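Local coordinates for alpha-1,3-glucanase (PDB 5ZRU), which probably hydrolyses alpha-1,3-glucan, this chain being the catalytic unit of a longer, modular GH87 enzyme that also carries carbohydrate-binding modules, at residues Gln42-Glu48 and Arg132-Phe137; Asn287-Arg291 and Asn349-Gly353; Asp352-Gln358 and Gly377-Ser383. All blocks are in the same frame, centred on the assembly; numbering follows the deposited sequence.

Interaction 1. Residues Gln42-Glu48 and Arg132-Phe137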
loop_
_atom_site.group_PDB
_atom_site.type_symbol
_atom_site.label_atom_id
_atom_site.label_comp_id
_atom_site.label_asym_id
_atom_site.label_seq_id
_atom_site.Cartn_x
_atom_site.Cartn_y
_atom_site.Cartn_z
ATOM N N GLN A 42 19.194 -5.334 2.770
ATOM C CA GLN A 42 18.105 -5.026 3.692
ATOM C C GLN A 42 18.573 -4.827 5.125
ATOM O O GLN A 42 17.765 -4.433 5.975
ATOM C CB GLN A 42 17.037 -6.122 3.640
ATOM C CG GLN A 42 16.342 -6.160 2.284
ATOM C CD GLN A 42 15.380 -7.316 2.149
ATOM O OE1 GLN A 42 14.558 -7.555 3.030
ATOM N NE2 GLN A 42 15.484 -8.047 1.041
ATOM N N ALA A 43 19.852 -5.079 5.410
ATOM C CA ALA A 43 20.386 -4.680 6.703
ATOM C C ALA A 43 20.424 -3.164 6.851
ATOM O O ALA A 43 20.449 -2.669 7.981
ATOM C CB ALA A 43 21.786 -5.259 6.907
ATOM N N LEU A 44 20.418 -2.425 5.742
ATOM C CA LEU A 44 20.540 -0.969 5.765
ATOM C C LEU A 44 19.162 -0.325 5.731
ATOM O O LEU A 44 18.327 -0.682 4.894
ATOM C CB LEU A 44 21.361 -0.474 4.574
ATOM C CG LEU A 44 22.785 -1.006 4.428
ATOM C CD1 LEU A 44 23.344 -0.642 3.060
ATOM C CD2 LEU A 44 23.658 -0.440 5.543
ATOM N N THR A 45 18.936 0.637 6.633
ATOM C CA THR A 45 17.675 1.375 6.637
ATOM C C THR A 45 17.371 1.954 5.259
ATOM O O THR A 45 16.209 1.982 4.821
ATOM C CB THR A 45 17.737 2.483 7.698
ATOM O OG1 THR A 45 17.933 1.890 8.990
ATOM C CG2 THR A 45 16.439 3.313 7.717
ATOM N N ALA A 46 18.412 2.374 4.533
ATOM C CA ALA A 46 18.198 2.998 3.236
ATOM C C ALA A 46 17.602 2.044 2.199
ATOM O O ALA A 46 17.092 2.517 1.179
ATOM C CB ALA A 46 19.514 3.582 2.715
ATOM N N SER A 47 17.639 0.722 2.429
ATOM C CA SER A 47 16.995 -0.203 1.494
ATOM C C SER A 47 15.496 0.043 1.381
ATOM O O SER A 47 14.884 -0.341 0.371
ATOM C CB SER A 47 17.228 -1.662 1.906
ATOM O OG SER A 47 16.602 -1.958 3.149
ATOM N N GLU A 48 14.886 0.667 2.389
ATOM C CA GLU A 48 13.464 0.971 2.351
ATOM C C GLU A 48 13.159 2.427 2.008
ATOM O O GLU A 48 11.985 2.813 2.014
ATOM C CB GLU A 48 12.811 0.619 3.695
ATOM C CG GLU A 48 12.760 -0.875 3.992
ATOM C CD GLU A 48 11.914 -1.159 5.208
ATOM O OE1 GLU A 48 10.670 -1.265 5.074
ATOM O OE2 GLU A 48 12.485 -1.238 6.307
ATOM N N ARG A 132 15.227 -9.329 12.194
ATOM C CA ARG A 132 15.731 -8.180 11.442
ATOM C C ARG A 132 14.594 -7.215 11.090
ATOM O O ARG A 132 13.453 -7.634 10.881
ATOM C CB ARG A 132 16.436 -8.635 10.166
ATOM C CG ARG A 132 15.539 -9.308 9.126
ATOM C CD ARG A 132 16.385 -9.766 7.949
ATOM N NE ARG A 132 15.626 -10.487 6.935
ATOM C CZ ARG A 132 15.037 -9.905 5.895
ATOM N NH1 ARG A 132 15.111 -8.586 5.742
ATOM N NH2 ARG A 132 14.386 -10.640 5.001
ATOM N N PRO A 133 14.884 -5.916 11.017
ATOM C CA PRO A 133 13.810 -4.923 10.872
ATOM C C PRO A 133 13.383 -4.686 9.430
ATOM O O PRO A 133 14.205 -4.660 8.508
ATOM C CB PRO A 133 14.438 -3.652 11.460
ATOM C CG PRO A 133 15.891 -3.788 11.097
ATOM C CD PRO A 133 16.182 -5.275 11.296
ATOM N N LEU A 134 12.069 -4.516 9.257
ATOM C CA LEU A 134 11.449 -3.897 8.091
ATOM C C LEU A 134 10.406 -2.908 8.604
ATOM O O LEU A 134 10.256 -2.722 9.818
ATOM C CB LEU A 134 10.832 -4.945 7.150
ATOM C CG LEU A 134 11.820 -5.909 6.477
ATOM C CD1 LEU A 134 11.053 -6.980 5.676
ATOM C CD2 LEU A 134 12.773 -5.161 5.569
ATOM N N PHE A 135 9.682 -2.255 7.683
ATOM C CA PHE A 135 8.763 -1.169 8.056
ATOM C C PHE A 135 9.526 -0.068 8.802
ATOM O O PHE A 135 9.064 0.458 9.813
ATOM C CB PHE A 135 7.595 -1.708 8.906
ATOM C CG PHE A 135 6.371 -0.792 8.988
ATOM C CD1 PHE A 135 6.333 0.445 8.357
ATOM C CD2 PHE A 135 5.258 -1.199 9.714
ATOM C CE1 PHE A 135 5.192 1.266 8.455
ATOM C CE2 PHE A 135 4.118 -0.396 9.810
ATOM C CZ PHE A 135 4.089 0.845 9.185
ATOM N N ARG A 136 10.720 0.278 8.311
ATOM C CA ARG A 136 11.508 1.291 9.005
ATOM C C ARG A 136 11.052 2.714 8.700
ATOM O O ARG A 136 11.411 3.634 9.445
ATOM C CB ARG A 136 12.994 1.106 8.672
ATOM C CG ARG A 136 13.593 -0.115 9.389
ATOM C CD ARG A 136 14.985 -0.478 8.864
ATOM N NE ARG A 136 14.870 -1.197 7.599
ATOM C CZ ARG A 136 15.784 -2.039 7.125
ATOM N NH1 ARG A 136 16.907 -2.268 7.805
ATOM N NH2 ARG A 136 15.561 -2.664 5.982
ATOM N N PHE A 137 10.268 2.922 7.638
ATOM C CA PHE A 137 9.782 4.249 7.295
ATOM C C PHE A 137 8.286 4.369 7.583
ATOM O O PHE A 137 7.554 3.378 7.650
ATOM C CB PHE A 137 10.083 4.587 5.824
ATOM C CG PHE A 137 11.526 4.955 5.569
ATOM C CD1 PHE A 137 12.491 3.968 5.387
ATOM C CD2 PHE A 137 11.917 6.289 5.527
ATOM C CE1 PHE A 137 13.830 4.304 5.162
ATOM C CE2 PHE A 137 13.256 6.645 5.309
ATOM C CZ PHE A 137 14.213 5.656 5.121
HETATM O O HOH W 1 12.622 -9.534 2.950
HETATM O O HOH W 2 16.150 -6.220 7.491
HETATM O O HOH W 3 18.225 -0.733 9.847
HETATM O O HOH W 4 9.308 1.116 5.608
#
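Glu48 OE2 is gripped twice by Arg136: the side-chain NE donates from 2.7 Å to the oxygen's anti lone pair in a nearly straight salt bridge (163°), and the backbone N of Arg136 reaches the same OE2 at 3.1 Å from above the carboxylate plane. The other oxygen, Glu48 OE1, takes a weak bond from Phe135 N and lies 2.8 Å from a water that accepts from Phe137 N. A bend at chi3 (-78°) of Arg136 turns its guanidinium back over the 42-48 loop, where NH1 and NH2 grip Gln42 O end-on, the NH2 bond being 2.8 Å. Pro133 O lies over the centre of one guanidinium face and Leu44 O toward the rim of the other; these oxygens probably stabilise the buried charge and fix the group's rotation. At the strand's start Arg132 NH1 donates to Gln42 OE1 (3.0 Å) from above the amide plane, and a water bridges the same two side chains. Beyond the salt bridge, Thr45 O sits at the edge of the Phe137 ring, 3.3 Å from Phe137 CE1, and Tyr54 meets the same ring edge-to-face. A buried arginine-glutamate pair thus pins the loop between strands 33-36 and 53-57 to strand 132-144 of the D1 region, whose antiparallel sheets are consistent with a galactose-binding-like beta-sandwich.

Interaction 2. Residues Asn287-Arg291 and Asn349-Gly353. With CA (calcium ion), chain J; PE5 (3,6,9,12,15,18,21,24-octaoxahexacosan-1-ol), chain C.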
loop_
_atom_site.group_PDB
_atom_site.type_symbol
_atom_site.label_atom_id
_atom_site.label_comp_id
_atom_site.label_asym_id
_atom_site.label_seq_id
_atom_site.Cartn_x
_atom_site.Cartn_y
_atom_site.Cartn_z
ATOM N N ASN A 287 -4.690 3.036 16.417
ATOM C CA ASN A 287 -3.718 2.959 17.503
ATOM C C ASN A 287 -3.069 1.577 17.524
ATOM O O ASN A 287 -2.844 0.982 18.586
ATOM C CB ASN A 287 -4.347 3.277 18.862
ATOM C CG ASN A 287 -3.299 3.563 19.919
ATOM O OD1 ASN A 287 -2.146 3.858 19.581
ATOM N ND2 ASN A 287 -3.681 3.483 21.197
ATOM N N LEU A 288 -2.737 1.059 16.343
ATOM C CA LEU A 288 -2.351 -0.336 16.174
ATOM C C LEU A 288 -0.865 -0.459 15.866
ATOM O O LEU A 288 -0.365 0.197 14.944
ATOM C CB LEU A 288 -3.172 -0.976 15.048
ATOM C CG LEU A 288 -2.903 -2.461 14.811
ATOM C CD1 LEU A 288 -3.395 -3.274 16.011
ATOM C CD2 LEU A 288 -3.559 -2.928 13.518
ATOM N N ARG A 289 -0.156 -1.312 16.627
ATOM C CA ARG A 289 1.258 -1.557 16.359
ATOM C C ARG A 289 1.591 -3.020 16.123
ATOM O O ARG A 289 2.775 -3.344 15.954
ATOM C CB ARG A 289 2.136 -1.031 17.505
ATOM C CG ARG A 289 1.795 -1.615 18.877
ATOM C CD ARG A 289 2.861 -1.239 19.926
ATOM N NE ARG A 289 4.065 -2.071 19.869
ATOM C CZ ARG A 289 4.177 -3.262 20.446
ATOM N NH1 ARG A 289 3.148 -3.774 21.114
ATOM N NH2 ARG A 289 5.311 -3.950 20.345
ATOM N N SER A 290 0.599 -3.911 16.097
ATOM C CA SER A 290 0.843 -5.337 15.929
ATOM C C SER A 290 -0.202 -5.958 15.010
ATOM O O SER A 290 -1.373 -5.568 15.018
ATOM C CB SER A 290 0.831 -6.064 17.287
ATOM O OG SER A 290 0.898 -7.476 17.117
ATOM N N ARG A 291 0.232 -6.951 14.231
ATOM C CA ARG A 291 -0.680 -7.793 13.463
ATOM C C ARG A 291 -1.399 -8.831 14.313
ATOM O O ARG A 291 -2.331 -9.473 13.809
ATOM C CB ARG A 291 0.073 -8.532 12.350
ATOM C CG ARG A 291 0.452 -7.684 11.164
ATOM C CD ARG A 291 0.932 -8.554 9.999
ATOM N NE ARG A 291 -0.148 -9.348 9.413
ATOM C CZ ARG A 291 -0.008 -10.085 8.317
ATOM N NH1 ARG A 291 1.164 -10.123 7.694
ATOM N NH2 ARG A 291 -1.033 -10.772 7.832
ATOM N N ASN A 349 0.338 0.336 6.281
ATOM C CA ASN A 349 -0.388 -0.689 7.009
ATOM C C ASN A 349 0.522 -1.894 7.246
ATOM O O ASN A 349 1.509 -2.113 6.526
ATOM C CB ASN A 349 -1.654 -1.099 6.253
ATOM C CG ASN A 349 -2.573 0.082 5.992
ATOM O OD1 ASN A 349 -3.262 0.558 6.902
ATOM N ND2 ASN A 349 -2.577 0.577 4.742
ATOM N N LEU A 350 0.190 -2.655 8.297
ATOM C CA LEU A 350 1.036 -3.761 8.748
ATOM C C LEU A 350 0.965 -4.972 7.825
ATOM O O LEU A 350 1.840 -5.842 7.896
ATOM C CB LEU A 350 0.639 -4.170 10.173
ATOM C CG LEU A 350 0.984 -3.121 11.233
ATOM C CD1 LEU A 350 0.101 -3.246 12.455
ATOM C CD2 LEU A 350 2.471 -3.227 11.636
ATOM N N ALA A 351 -0.046 -5.041 6.960
ATOM C CA ALA A 351 -0.188 -6.127 5.992
ATOM C C ALA A 351 -0.767 -5.569 4.690
ATOM O O ALA A 351 -0.343 -4.496 4.260
ATOM C CB ALA A 351 -1.066 -7.252 6.557
ATOM N N ASP A 352 -1.731 -6.262 4.066
ATOM C CA ASP A 352 -2.191 -5.886 2.725
ATOM C C ASP A 352 -2.708 -4.453 2.677
ATOM O O ASP A 352 -3.363 -3.982 3.609
ATOM C CB ASP A 352 -3.338 -6.788 2.248
ATOM C CG ASP A 352 -2.991 -8.255 2.277
ATOM O OD1 ASP A 352 -2.435 -8.697 3.300
ATOM O OD2 ASP A 352 -3.323 -8.959 1.296
ATOM N N GLY A 353 -2.470 -3.777 1.552
ATOM C CA GLY A 353 -3.194 -2.546 1.293
ATOM C C GLY A 353 -4.681 -2.798 1.080
ATOM O O GLY A 353 -5.523 -2.259 1.804
HETATM CA CA CA J . -1.604 -10.715 2.442
HETATM C C48 PE5 C . -3.621 7.785 19.495
HETATM C C50 PE5 C . -2.529 6.986 18.775
HETATM O O1 PE5 C . -1.288 7.199 19.395
HETATM C C1 PE5 C . -0.226 6.457 18.860
HETATM C C2 PE5 C . 1.108 6.904 19.465
HETATM O O2 PE5 C . 1.375 8.228 19.096
HETATM C C3 PE5 C . 2.492 8.816 19.699
HETATM C C4 PE5 C . 2.612 10.277 19.248
HETATM O O3 PE5 C . 2.679 10.343 17.848
HETATM C C5 PE5 C . 2.879 11.613 17.290
HETATM C C6 PE5 C . 1.885 11.863 16.145
HETATM O O4 PE5 C . 2.375 11.406 14.910
HETATM C C7 PE5 C . 1.439 10.779 14.071
HETATM C C8 PE5 C . 0.212 11.672 13.872
HETATM O O5 PE5 C . -0.833 10.913 13.351
HETATM C C9 PE5 C . -2.085 11.543 13.370
HETATM C C10 PE5 C . -2.433 11.977 11.953
HETATM O O6 PE5 C . -2.731 13.341 11.948
HETATM C C11 PE5 C . -2.613 13.961 10.701
HETATM C C12 PE5 C . -2.670 15.474 10.861
HETATM O O7 PE5 C . -3.790 15.911 10.157
HETATM C C13 PE5 C . -3.618 17.106 9.451
HETATM C C14 PE5 C . -4.986 17.766 9.289
HETATM O O8 PE5 C . -5.730 17.519 10.448
HETATM C C15 PE5 C . -7.049 17.999 10.445
HETATM C C16 PE5 C . -7.210 19.054 11.548
HETATM O O52 PE5 C . -7.950 18.545 12.623
HETATM O O HOH W 5 3.815 -8.671 7.554
HETATM O O HOH W 6 -2.054 -10.906 4.681
HETATM O O HOH W 7 -0.576 -12.611 2.574
HETATM O O HOH W 8 -3.302 -12.063 3.165
HETATM O O HOH W 9 -2.000 -10.909 0.426
#
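Leu350 CD1 lies against the 287-291 loop, 3.8 Å from Leu288 CD2 and 3.7 Å from Ser290 N, so one methyl fills the angle between a leucine branch and the backbone that follows it. Leu288 holds its CG opposite the backbone N (chi1 -177°), which carries the isobutyl group toward Leu350. The second half of the contact belongs to Arg291, whose chain runs past Leu350 in the opposite direction: Arg291 CG touches Leu350 CB at 3.7 Å and Arg291 CD comes to 3.5 Å from Leu350 O. A bend at chi3 (69°) then lays the Arg291 guanidinium flat over Ala351, with Ala351 CB beneath its centre, 3.5 Å from Arg291 CZ. No direct hydrogen bond joins the two loops. Instead, Arg291 NH1 donates to a water in the guanidinium plane, which makes a weak, long bond to Leu350 O, and NH2 gives a weak bond to a water that is itself a ligand of the calcium ion.

Farther out, Asp352 chelates that calcium through both oxygens, OD1 at 2.3 Å and OD2 at 2.7 Å; four waters and Asp375 also bind the ion. The charged atoms are not in contact, Arg291 NH2 to Asp352 OD1 being 5.2 Å, and the calcium-bound water lies between arginine and ion. Behind the first shell, Ser290 OG is hydrogen-bonded to Asp126 and Asn349 to both Phe319 and Asn373, fixing the two loops from outside the contact. The backbone of Leu350 is tied to Phe319 and that of Asp352 to Gly322. This is loop packing between turns of the parallel beta-helix of the D2 domain, beside a calcium site.

Interaction 3. Residues Asp352-Gln358 and Gly377-Ser383. With CA (calcium ion), chain J.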
loop_
_atom_site.group_PDB
_atom_site.type_symbol
_atom_site.label_atom_id
_atom_site.label_comp_id
_atom_site.label_asym_id
_atom_site.label_seq_id
_atom_site.Cartn_x
_atom_site.Cartn_y
_atom_site.Cartn_z
ATOM N N ASP A 352 -1.731 -6.262 4.066
ATOM C CA ASP A 352 -2.191 -5.886 2.725
ATOM C C ASP A 352 -2.708 -4.453 2.677
ATOM O O ASP A 352 -3.363 -3.982 3.609
ATOM C CB ASP A 352 -3.338 -6.788 2.248
ATOM C CG ASP A 352 -2.991 -8.255 2.277
ATOM O OD1 ASP A 352 -2.435 -8.697 3.300
ATOM O OD2 ASP A 352 -3.323 -8.959 1.296
ATOM N N GLY A 353 -2.470 -3.777 1.552
ATOM C CA GLY A 353 -3.194 -2.546 1.293
ATOM C C GLY A 353 -4.681 -2.798 1.080
ATOM O O GLY A 353 -5.523 -2.259 1.804
ATOM N N VAL A 354 -5.016 -3.630 0.096
ATOM C CA VAL A 354 -6.395 -4.022 -0.191
ATOM C C VAL A 354 -6.389 -5.502 -0.534
ATOM O O VAL A 354 -5.596 -5.941 -1.375
ATOM C CB VAL A 354 -7.017 -3.245 -1.371
ATOM C CG1 VAL A 354 -8.466 -3.756 -1.651
ATOM C CG2 VAL A 354 -7.016 -1.743 -1.122
ATOM N N ASN A 355 -7.278 -6.269 0.090
ATOM C CA ASN A 355 -7.498 -7.646 -0.328
ATOM C C ASN A 355 -8.970 -7.841 -0.665
ATOM O O ASN A 355 -9.843 -7.611 0.179
ATOM C CB ASN A 355 -7.041 -8.631 0.751
ATOM C CG ASN A 355 -6.873 -10.043 0.209
ATOM O OD1 ASN A 355 -7.775 -10.595 -0.428
ATOM N ND2 ASN A 355 -5.703 -10.624 0.438
ATOM N N PHE A 356 -9.235 -8.245 -1.907
ATOM C CA PHE A 356 -10.559 -8.678 -2.367
ATOM C C PHE A 356 -10.666 -10.182 -2.128
ATOM O O PHE A 356 -10.169 -10.976 -2.927
ATOM C CB PHE A 356 -10.737 -8.365 -3.850
ATOM C CG PHE A 356 -10.922 -6.898 -4.166
ATOM C CD1 PHE A 356 -11.293 -5.993 -3.180
ATOM C CD2 PHE A 356 -10.735 -6.430 -5.469
ATOM C CE1 PHE A 356 -11.474 -4.632 -3.488
ATOM C CE2 PHE A 356 -10.924 -5.081 -5.784
ATOM C CZ PHE A 356 -11.300 -4.182 -4.786
ATOM N N ALA A 357 -11.324 -10.588 -1.043
ATOM C CA ALA A 357 -11.338 -11.992 -0.637
ATOM C C ALA A 357 -12.766 -12.535 -0.642
ATOM O O ALA A 357 -13.730 -11.813 -0.905
ATOM C CB ALA A 357 -10.700 -12.162 0.747
ATOM N N GLN A 358 -12.895 -13.835 -0.362
ATOM C CA GLN A 358 -14.211 -14.437 -0.098
ATOM C C GLN A 358 -15.201 -14.192 -1.234
ATOM O O GLN A 358 -16.378 -13.892 -1.001
ATOM C CB GLN A 358 -14.784 -13.914 1.224
ATOM C CG GLN A 358 -14.155 -14.548 2.448
ATOM C CD GLN A 358 -14.485 -16.019 2.519
ATOM O OE1 GLN A 358 -13.718 -16.864 2.049
ATOM N NE2 GLN A 358 -15.641 -16.337 3.093
ATOM N N GLY A 377 0.302 -5.329 -1.822
ATOM C CA GLY A 377 -0.307 -4.010 -1.898
ATOM C C GLY A 377 -1.771 -4.117 -2.271
ATOM O O GLY A 377 -2.653 -3.639 -1.554
ATOM N N LEU A 378 -2.030 -4.777 -3.395
ATOM C CA LEU A 378 -3.378 -5.052 -3.876
ATOM C C LEU A 378 -3.454 -6.536 -4.197
ATOM O O LEU A 378 -2.658 -7.037 -4.998
ATOM C CB LEU A 378 -3.702 -4.216 -5.121
ATOM C CG LEU A 378 -3.494 -2.698 -5.018
ATOM C CD1 LEU A 378 -3.720 -2.058 -6.380
ATOM C CD2 LEU A 378 -4.419 -2.074 -3.967
ATOM N N ALA A 379 -4.402 -7.236 -3.589
ATOM C CA ALA A 379 -4.455 -8.682 -3.752
ATOM C C ALA A 379 -5.883 -9.158 -3.963
ATOM O O ALA A 379 -6.827 -8.596 -3.401
ATOM C CB ALA A 379 -3.870 -9.401 -2.529
ATOM N N VAL A 380 -6.023 -10.233 -4.746
ATOM C CA VAL A 380 -7.262 -11.006 -4.831
ATOM C C VAL A 380 -6.976 -12.396 -4.271
ATOM O O VAL A 380 -6.328 -13.221 -4.926
ATOM C CB VAL A 380 -7.799 -11.105 -6.266
ATOM C CG1 VAL A 380 -9.079 -11.967 -6.284
ATOM C CG2 VAL A 380 -8.072 -9.736 -6.817
ATOM N N TRP A 381 -7.462 -12.672 -3.072
ATOM C CA TRP A 381 -7.371 -14.016 -2.494
ATOM C C TRP A 381 -8.753 -14.652 -2.613
ATOM O O TRP A 381 -9.666 -14.331 -1.848
ATOM C CB TRP A 381 -6.889 -13.953 -1.048
ATOM C CG TRP A 381 -6.912 -15.292 -0.348
ATOM C CD1 TRP A 381 -6.937 -16.522 -0.932
ATOM C CD2 TRP A 381 -6.933 -15.516 1.063
ATOM N NE1 TRP A 381 -6.972 -17.506 0.027
ATOM C CE2 TRP A 381 -6.967 -16.915 1.264
ATOM C CE3 TRP A 381 -6.921 -14.673 2.176
ATOM C CZ2 TRP A 381 -6.997 -17.486 2.533
ATOM C CZ3 TRP A 381 -6.941 -15.244 3.440
ATOM C CH2 TRP A 381 -6.979 -16.638 3.608
ATOM N N THR A 382 -8.907 -15.573 -3.565
ATOM C CA THR A 382 -10.198 -16.225 -3.795
ATOM C C THR A 382 -10.379 -17.383 -2.807
ATOM O O THR A 382 -10.377 -18.566 -3.159
ATOM C CB THR A 382 -10.314 -16.683 -5.245
ATOM O OG1 THR A 382 -9.130 -17.392 -5.612
ATOM C CG2 THR A 382 -10.475 -15.478 -6.185
ATOM N N SER A 383 -10.545 -17.006 -1.538
ATOM C CA SER A 383 -10.858 -17.948 -0.473
ATOM C C SER A 383 -12.303 -18.432 -0.593
ATOM O O SER A 383 -13.130 -17.838 -1.289
ATOM C CB SER A 383 -10.633 -17.300 0.892
ATOM O OG SER A 383 -11.416 -16.124 1.035
HETATM CA CA CA J . -1.604 -10.715 2.442
HETATM O O HOH W 7 -0.576 -12.611 2.574
HETATM O O HOH W 8 -3.302 -12.063 3.165
HETATM O O HOH W 6 -2.054 -10.906 4.681
HETATM O O HOH W 9 -2.000 -10.909 0.426
#
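Val354 and Leu378 are paired across the firm end of two parallel strands, where backbone bonds alternate in an almost regular ladder: Val354 N to Gly377 O (2.9 Å), Ala379 N to Val354 O (2.8 Å) and Phe356 N to Ala379 O (2.9 Å, 162°). On the face of Val354, Leu378 and Phe356, Leu378 CD2 packs 3.9 Å from Val354 CB, and Val365 and Phe396 continue this apolar interior. The other face, with Asn355 and Ala379, looks toward the calcium ion beside the start of the strand. Asn355 is a second-shell residue there: with CG opposite the backbone N (chi1 -163°), its ND2 donates to the metal-binding Asp352 OD2 at 3.0 Å, from above the carboxylate plane.

Toward the C-terminal end the ladder slackens. Trp381 N is held by two weak bonds, to Phe356 O and to Asn355 OD1. Past the strands, Ser383 OG donates to an in-plane lone pair of Gln358 OE1 (2.6 Å) and receives a weak bond from Gln358 N. In-register parallel coils stacked around an apolar interior are the mark of the pectate-lyase-like parallel beta-helix, to which this protein adds a calcium site.

From the N terminus, interaction 1 comes first, closing a long excursion of D1 from the 42-48 loop to the strand starting at Arg132. It ends before interaction 2 begins, so the two stand in series along the chain. Interaction 2 joins loops 58 residues apart in D2, and its second loop runs straight into the first segment of interaction 3, sharing Asp352 and Gly353; interaction 3 then spans 18 residues, one coil, to the neighbouring strand on the same face. Interactions 2 and 3 thus meet at one calcium ion. Phe135 CE2 packs 3.7 Å from Leu350 CD2, linking interactions 1 and 2 at one point of contact between D1 and the beta-helix; Phe135 also stacks on Trp405.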